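Local structure of DNA mismatch repair protein MutL (Aquifex aeolicus, 6LZI) at residues A171-E176 with V262-L267; V235-R240 with K245-F250. The protein takes part in DNA mismatch repair, binding ADP in an ATPase domain of the Bergerat fold and probably hydrolysing ATP there. One frame throughout, in Å; residues are numbered along the deposited sequence.

The two contacts illustrate how a single sheet can be packed on both faces. Interactions 1 and 2 have centres about 11 Å apart and meet at neighbouring parallel strands, 260-266 and 232-237, of a five-stranded sheet. Helix 156-173 reaches one face in interaction 1, whereas helix 245-254 lies against the opposite face in interaction 2. Along the chain the order is 171-176, 235-240, 245-250, 262-267, so that both segments of interaction 2 fall between those of interaction 1. Interaction 2 is therefore local packing, while interaction 1 ties this sheet to the helix that leads into strand 178-183 of the larger, nucleotide-binding sheet.

Interaction 1. Residues A171-E176 with V262-L267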
# COMPACT_ATOMS: atom_id res chain seq x y z
N ALA A 171 2.99 -4.74 -0.39
CA ALA A 171 3.75 -5.80 0.23
C ALA A 171 4.70 -6.48 -0.76
O ALA A 171 5.79 -6.95 -0.35
CB ALA A 171 2.89 -6.91 0.81
N LEU A 172 4.31 -6.55 -2.02
CA LEU A 172 5.19 -7.19 -2.98
C LEU A 172 6.49 -6.43 -3.26
O LEU A 172 7.45 -7.06 -3.73
CB LEU A 172 4.44 -7.45 -4.28
CG LEU A 172 3.43 -8.64 -4.18
CD1 LEU A 172 2.36 -8.62 -5.33
CD2 LEU A 172 4.05 -10.03 -4.10
N THR A 173 6.56 -5.12 -3.01
CA THR A 173 7.80 -4.38 -3.22
C THR A 173 8.47 -3.98 -1.92
O THR A 173 9.44 -3.25 -1.95
CB THR A 173 7.55 -3.13 -4.04
OG1 THR A 173 6.45 -2.38 -3.50
CG2 THR A 173 7.18 -3.60 -5.43
N ASN A 174 7.92 -4.41 -0.80
CA ASN A 174 8.47 -4.05 0.49
C ASN A 174 8.57 -5.27 1.37
O ASN A 174 7.85 -5.37 2.36
CB ASN A 174 7.59 -2.98 1.12
CG ASN A 174 7.73 -1.65 0.43
OD1 ASN A 174 8.70 -0.92 0.67
ND2 ASN A 174 6.76 -1.33 -0.48
N PRO A 175 9.40 -6.24 0.99
CA PRO A 175 9.37 -7.49 1.73
C PRO A 175 9.97 -7.34 3.11
O PRO A 175 9.71 -8.19 3.93
CB PRO A 175 10.18 -8.46 0.84
CG PRO A 175 11.07 -7.61 0.15
CD PRO A 175 10.28 -6.36 -0.20
N GLU A 176 10.75 -6.27 3.37
CA GLU A 176 11.35 -6.01 4.67
C GLU A 176 10.32 -5.40 5.63
O GLU A 176 10.61 -5.25 6.83
CB GLU A 176 12.55 -5.11 4.48
CG GLU A 176 12.21 -3.63 4.14
CD GLU A 176 11.91 -3.29 2.66
OE1 GLU A 176 11.74 -4.17 1.77
OE2 GLU A 176 11.85 -2.05 2.38
N VAL A 262 4.99 -12.84 -11.49
CA VAL A 262 5.31 -11.60 -10.81
C VAL A 262 6.65 -11.17 -11.33
O VAL A 262 7.66 -11.82 -11.08
CB VAL A 262 5.35 -11.74 -9.28
CG1 VAL A 262 5.59 -10.37 -8.66
CG2 VAL A 262 4.08 -12.42 -8.77
N LEU A 263 6.66 -10.06 -12.06
CA LEU A 263 7.85 -9.61 -12.75
C LEU A 263 8.37 -8.33 -12.12
O LEU A 263 7.67 -7.32 -12.08
CB LEU A 263 7.56 -9.38 -14.24
CG LEU A 263 8.68 -8.73 -15.07
CD1 LEU A 263 9.86 -9.67 -15.25
CD2 LEU A 263 8.12 -8.30 -16.42
N TYR A 264 9.61 -8.38 -11.66
CA TYR A 264 10.34 -7.21 -11.16
C TYR A 264 11.34 -6.80 -12.22
O TYR A 264 12.32 -7.52 -12.46
CB TYR A 264 11.05 -7.53 -9.85
CG TYR A 264 10.08 -7.90 -8.76
CD1 TYR A 264 9.59 -9.22 -8.63
CD2 TYR A 264 9.63 -6.93 -7.89
CE1 TYR A 264 8.67 -9.51 -7.58
CE2 TYR A 264 8.70 -7.22 -6.87
CZ TYR A 264 8.27 -8.53 -6.74
OH TYR A 264 7.34 -8.85 -5.77
N ALA A 265 11.09 -5.67 -12.86
CA ALA A 265 11.97 -5.14 -13.89
C ALA A 265 12.71 -3.93 -13.32
O ALA A 265 12.12 -3.09 -12.64
CB ALA A 265 11.17 -4.73 -15.13
N GLU A 266 14.00 -3.86 -13.62
CA GLU A 266 14.86 -2.75 -13.27
C GLU A 266 15.45 -2.20 -14.57
O GLU A 266 16.14 -2.93 -15.29
CB GLU A 266 15.98 -3.19 -12.33
CG GLU A 266 16.50 -2.10 -11.39
CD GLU A 266 17.98 -2.27 -11.14
OE1 GLU A 266 18.75 -2.28 -12.12
OE2 GLU A 266 18.37 -2.45 -9.96
N LEU A 267 15.15 -0.94 -14.87
CA LEU A 267 15.59 -0.30 -16.09
C LEU A 267 16.15 1.08 -15.78
O LEU A 267 15.70 1.73 -14.82
CB LEU A 267 14.43 -0.17 -17.09
CG LEU A 267 14.05 -1.47 -17.81
CD1 LEU A 267 12.55 -1.73 -17.72
CD2 LEU A 267 14.52 -1.43 -19.26
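Tyr-264 reaches across from strand 260-266 to the backbone of Leu-172, near the end of helix 156-173, and makes the one hydrogen bond between the segments. Its OH donates to Leu-172 O at 2.7 Å. The C=O...donor angle at the oxygen is ordinary, 126°, but the phenol stands 35° out of the carbonyl plane. In Tyr-264 CB already points toward the helix; with CG anti to the carbonyl carbon (chi1 -62°) the ring extends edge-on to Leu-172 O.

The remaining contact is van der Waals packing at the phenol end. Leu-172 runs at about a right angle to the tyrosine side chain, placing its CB 3.5 Å and its CD2 3.9 Å from Tyr-264 OH, so hydrocarbon lies beside the hydroxyl. Thr-173 adds its methyl: CG2 lies near the ring plane, 4.2 Å from Tyr-264 CE2 at the edge. A phenylalanine here would probably preserve much of the ring packing but leave Leu-172 O without its phenolic donor.

Surrounding residues also pack on the ring. Phe-236, on the adjacent strand, meets it at a shallow angle between planes and also touches Leu-172 and Thr-173, while Leu-196 and Val-200 of helix 196-204 bring in a second helix.

The example shows a helix-on-sheet junction in which an aromatic side chain from the strand uses its hydroxyl to bond a carbonyl near the helix end. Strand 260-266 belongs to the S5-like domain that follows the ATP-binding region in MutL proteins, and the junction joins the two parts.

Interaction 2. Residues V235-R240 with K245-F250; sequences VFINKR and KNLKEF
Val-235 and Leu-247 meet through their methyl branches, an example of how a strand packs on the helix soon after it; between the two segments the contact is wholly apolar. Val-235 sets CG1 opposite its backbone N (chi1 -180°), so that both methyls face the helix. CG1 makes the closest approach, 3.5 Å from Leu-247 CD2, while Val-235 CG2 comes alongside the branch point, 3.9 Å from Leu-247 CG. The two side chains meet at a slant, the leucine fork offering CD2 to the valine pair.

Leu-247 swings CG away from its own N (chi1 -164°), which carries the fork off the helix toward the strand. Its chi2 of 34° departs from a staggered position, a somewhat strained setting. The same CD2 also lies 4.4 Å from Ile-237 CD1, at the end of the longer isoleucine branch. One leucine methyl therefore touches two residues that sit two positions apart on one face of the strand.

Beyond Ile-237 the chain reverses in a type I' beta turn to Arg-240, closed by Ile-237 N to Arg-240 O at 2.9 Å and Arg-240 N to Ile-237 O at 3.1 Å. On the helix, Lys-245 NZ and Glu-249 OE1 form a salt bridge of 3.5 Å one turn apart.

A weak hydrogen bond from Lys-248 NZ to Tyr-233 O also links helix 245-254 to strand 232-237. Ile-242 of strand 240-242, the edge strand made by the turn, touches both Val-235 and Ile-237. Leu-292 of helix 292-298 and the preceding Phe-291 pack on Leu-247, whereas Phe-236 points to the other face of the sheet, where helix 156-173 lies.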
# COMPACT_ATOMS: atom_id res chain seq x y z
N VAL A 235 3.52 -6.63 -12.65
CA VAL A 235 4.72 -6.03 -13.22
C VAL A 235 5.14 -4.85 -12.37
O VAL A 235 4.36 -3.91 -12.16
CB VAL A 235 4.51 -5.56 -14.66
CG1 VAL A 235 5.81 -4.97 -15.16
CG2 VAL A 235 4.03 -6.70 -15.55
N PHE A 236 6.39 -4.86 -11.94
CA PHE A 236 6.94 -3.75 -11.17
C PHE A 236 8.16 -3.29 -11.94
O PHE A 236 9.08 -4.09 -12.15
CB PHE A 236 7.33 -4.19 -9.74
CG PHE A 236 6.16 -4.73 -8.96
CD1 PHE A 236 5.31 -3.87 -8.28
CD2 PHE A 236 5.91 -6.09 -8.93
CE1 PHE A 236 4.20 -4.33 -7.58
CE2 PHE A 236 4.77 -6.59 -8.20
CZ PHE A 236 3.95 -5.71 -7.52
N ILE A 237 8.14 -2.05 -12.41
CA ILE A 237 9.29 -1.47 -13.10
C ILE A 237 9.94 -0.47 -12.15
O ILE A 237 9.32 0.54 -11.77
CB ILE A 237 8.90 -0.85 -14.44
CG1 ILE A 237 8.27 -1.95 -15.33
CG2 ILE A 237 10.13 -0.32 -15.12
CD1 ILE A 237 8.31 -1.68 -16.83
N ASN A 238 11.18 -0.75 -11.78
CA ASN A 238 11.96 0.03 -10.83
C ASN A 238 11.13 0.31 -9.59
O ASN A 238 10.85 1.45 -9.22
CB ASN A 238 12.48 1.33 -11.46
CG ASN A 238 13.19 1.10 -12.77
OD1 ASN A 238 13.20 -0.02 -13.29
ND2 ASN A 238 13.78 2.15 -13.32
N LYS A 239 10.65 -0.79 -9.01
CA LYS A 239 9.94 -0.84 -7.74
C LYS A 239 8.56 -0.20 -7.80
O LYS A 239 7.91 -0.05 -6.77
CB LYS A 239 10.79 -0.22 -6.61
CG LYS A 239 10.38 -0.62 -5.17
CD LYS A 239 11.09 0.26 -4.13
CE LYS A 239 10.40 0.23 -2.77
NZ LYS A 239 8.90 0.41 -2.84
N ARG A 240 8.05 0.15 -8.99
CA ARG A 240 6.71 0.73 -9.00
C ARG A 240 5.74 -0.17 -9.76
O ARG A 240 6.11 -0.76 -10.77
CB ARG A 240 6.72 2.13 -9.66
CG ARG A 240 7.78 3.04 -9.11
CD ARG A 240 7.93 4.30 -9.97
NE ARG A 240 9.34 4.64 -10.18
CZ ARG A 240 9.79 5.83 -10.58
NH1 ARG A 240 8.94 6.82 -10.81
NH2 ARG A 240 11.09 6.04 -10.74
N LYS A 245 -1.28 -2.77 -20.36
CA LYS A 245 -1.93 -3.93 -20.97
C LYS A 245 -1.03 -4.62 -21.99
O LYS A 245 -1.12 -5.85 -22.15
CB LYS A 245 -3.24 -3.51 -21.65
CG LYS A 245 -4.51 -3.84 -20.87
CD LYS A 245 -5.71 -3.89 -21.81
CE LYS A 245 -5.49 -4.93 -22.90
NZ LYS A 245 -6.65 -5.05 -23.82
N ASN A 246 -0.22 -3.84 -22.70
CA ASN A 246 0.76 -4.38 -23.63
C ASN A 246 1.68 -5.39 -22.94
O ASN A 246 2.10 -6.39 -23.54
CB ASN A 246 1.57 -3.22 -24.21
CG ASN A 246 2.45 -3.61 -25.38
OD1 ASN A 246 2.07 -3.45 -26.54
ND2 ASN A 246 3.65 -4.11 -25.07
N LEU A 247 2.00 -5.15 -21.66
CA LEU A 247 2.92 -6.03 -20.98
C LEU A 247 2.22 -7.26 -20.41
O LEU A 247 2.74 -8.37 -20.55
CB LEU A 247 3.67 -5.25 -19.88
CG LEU A 247 4.94 -5.87 -19.29
CD1 LEU A 247 5.71 -6.66 -20.34
CD2 LEU A 247 5.83 -4.79 -18.69
N LYS A 248 1.02 -7.11 -19.84
CA LYS A 248 0.33 -8.26 -19.25
C LYS A 248 -0.08 -9.27 -20.32
O LYS A 248 0.03 -10.49 -20.12
CB LYS A 248 -0.87 -7.79 -18.43
CG LYS A 248 -1.82 -8.90 -17.94
CD LYS A 248 -3.08 -8.36 -17.23
CE LYS A 248 -2.90 -8.20 -15.70
NZ LYS A 248 -2.93 -9.52 -14.90
N GLU A 249 -0.54 -8.79 -21.48
CA GLU A 249 -0.90 -9.69 -22.57
C GLU A 249 0.30 -10.48 -23.04
O GLU A 249 0.18 -11.66 -23.40
CB GLU A 249 -1.49 -8.90 -23.75
CG GLU A 249 -2.81 -8.16 -23.48
CD GLU A 249 -3.26 -7.33 -24.69
OE1 GLU A 249 -4.44 -7.43 -25.09
OE2 GLU A 249 -2.42 -6.59 -25.25
N PHE A 250 1.48 -9.84 -23.08
CA PHE A 250 2.68 -10.53 -23.54
C PHE A 250 3.16 -11.54 -22.50
O PHE A 250 3.71 -12.58 -22.86
CB PHE A 250 3.77 -9.50 -23.85
CG PHE A 250 5.05 -10.10 -24.36
CD1 PHE A 250 6.03 -10.56 -23.48
CD2 PHE A 250 5.29 -10.19 -25.72
CE1 PHE A 250 7.20 -11.10 -23.95
CE2 PHE A 250 6.47 -10.72 -26.20
CZ PHE A 250 7.44 -11.18 -25.32